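Local structure of dipicolinate synthase subunit B (Bacillus halodurans, 3LQK) at residues M107-S110 against P111-G115. The protein is a flavoprotein-family subunit of dipicolinate synthase, probably helping to make the dipicolinic acid that accumulates in bacterial spores. Sequence-based numbering, arbitrary orientation.
Sequences MTDS and PVLMG
S110 turns its hydroxyl forward over the first turn of helix 111-121, where OG accepts the backbone N-H of L113 at 3.2 Å in a nearly straight bond (168° at the hydrogen). This is an N-cap, and chi1 of 84°, which sets OG between the backbone N and the carbonyl carbon of its own residue, brings the oxygen over the open end of the helix. The carbonyl of the same residue starts the regular helical pattern: S110 O takes M114 N at 2.9 Å, and P111 O then takes G115 N. P111 follows directly as the first helical residue; its CB points away from the loop overall, but the ring still borders S110, with CD against S110 CB. Replacing S110 by an alanine would probably leave the N-H of L113 without its capping acceptor and make the helix start less well defined. From its CB, 3.8 Å from S110 OG, L113 reaches back toward the loop; CG still lies against that hydroxyl, and CD1 goes on to M107 O at 3.8 Å and lies near D109 OD1. The D109 side chain lies alongside L113, pointing the same way, with OD1 held in a salt bridge to K102 of helix 97-104. Residues 107-110 end the loop between helices 97-104 and 111-121 of an alpha/beta fold with a largely parallel sheet, consistent with the flavoprotein family; V112 packs on strand 89-95. T108 CG2, anti to its own backbone N, meets the bent selenomethionine M114, whose chain crosses it at about a right angle, with CE at 3.4 Å and SE at 3.9 Å from that methyl. T108 N donates to N98 OD1 of a second subunit, so that the loop also contacts a neighbouring copy in the assembly.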
loop_
_atom_site.group_PDB
_atom_site.type_symbol
_atom_site.label_atom_id
_atom_site.label_comp_id
_atom_site.label_asym_id
_atom_site.label_seq_id
_atom_site.Cartn_x
_atom_site.Cartn_y
_atom_site.Cartn_z
HETATM N N MSE A 107 13.753 4.264 -0.053
HETATM C CA MSE A 107 15.075 3.777 0.176
HETATM C C MSE A 107 15.995 4.772 -0.496
HETATM O O MSE A 107 15.651 5.427 -1.499
HETATM C CB MSE A 107 15.214 2.353 -0.314
HETATM C CG MSE A 107 14.384 1.421 0.517
HETATM SE SE MSE A 107 14.121 -0.192 -0.462
HETATM C CE MSE A 107 16.098 -0.531 -0.434
ATOM N N THR A 108 17.130 4.956 0.076
ATOM C CA THR A 108 18.010 5.988 -0.379
ATOM C C THR A 108 19.358 5.421 -0.168
ATOM O O THR A 108 19.998 5.806 0.818
ATOM C CB THR A 108 17.878 7.194 0.550
ATOM O OG1 THR A 108 16.550 7.740 0.433
ATOM C CG2 THR A 108 18.936 8.224 0.177
ATOM N N ASP A 109 19.765 4.462 -1.001
ATOM C CA ASP A 109 21.041 3.784 -0.788
ATOM C C ASP A 109 21.917 3.876 -2.011
ATOM O O ASP A 109 22.622 2.941 -2.313
ATOM C CB ASP A 109 20.814 2.306 -0.434
ATOM C CG ASP A 109 20.168 1.505 -1.577
ATOM O OD1 ASP A 109 19.924 2.069 -2.682
ATOM O OD2 ASP A 109 19.898 0.292 -1.356
ATOM N N SER A 110 21.777 4.943 -2.796
ATOM C CA SER A 110 22.721 5.189 -3.839
ATOM C C SER A 110 22.917 6.680 -3.901
ATOM O O SER A 110 22.053 7.442 -3.426
ATOM C CB SER A 110 22.225 4.658 -5.210
ATOM O OG SER A 110 21.348 5.639 -5.833
ATOM N N PRO A 111 24.044 7.103 -4.491
ATOM C CA PRO A 111 24.285 8.505 -4.604
ATOM C C PRO A 111 23.153 9.249 -5.380
ATOM O O PRO A 111 22.767 10.360 -4.998
ATOM C CB PRO A 111 25.677 8.581 -5.266
ATOM C CG PRO A 111 26.318 7.246 -5.028
ATOM C CD PRO A 111 25.160 6.293 -5.052
ATOM N N VAL A 112 22.589 8.627 -6.400
ATOM C CA VAL A 112 21.498 9.212 -7.161
ATOM C C VAL A 112 20.260 9.442 -6.291
ATOM O O VAL A 112 19.646 10.502 -6.282
ATOM C CB VAL A 112 21.151 8.320 -8.417
ATOM C CG1 VAL A 112 19.928 8.874 -9.163
ATOM C CG2 VAL A 112 22.327 8.258 -9.446
ATOM N N LEU A 113 19.886 8.430 -5.529
ATOM C CA LEU A 113 18.687 8.525 -4.701
ATOM C C LEU A 113 18.944 9.485 -3.576
ATOM O O LEU A 113 18.013 10.129 -3.085
ATOM C CB LEU A 113 18.290 7.151 -4.171
ATOM C CG LEU A 113 17.853 6.169 -5.268
ATOM C CD1 LEU A 113 17.613 4.837 -4.649
ATOM C CD2 LEU A 113 16.605 6.666 -6.051
HETATM N N MSE A 114 20.197 9.597 -3.139
HETATM C CA MSE A 114 20.494 10.603 -2.088
HETATM C C MSE A 114 20.368 12.003 -2.642
HETATM O O MSE A 114 19.842 12.884 -1.976
HETATM C CB MSE A 114 21.858 10.333 -1.472
HETATM C CG MSE A 114 22.304 11.331 -0.463
HETATM SE SE MSE A 114 21.131 11.276 1.132
HETATM C CE MSE A 114 21.637 9.558 1.816
ATOM N N GLY A 115 20.794 12.223 -3.908
ATOM C CA GLY A 115 20.566 13.503 -4.544
ATOM C C GLY A 115 19.077 13.887 -4.601
ATOM O O GLY A 115 18.695 15.032 -4.329
#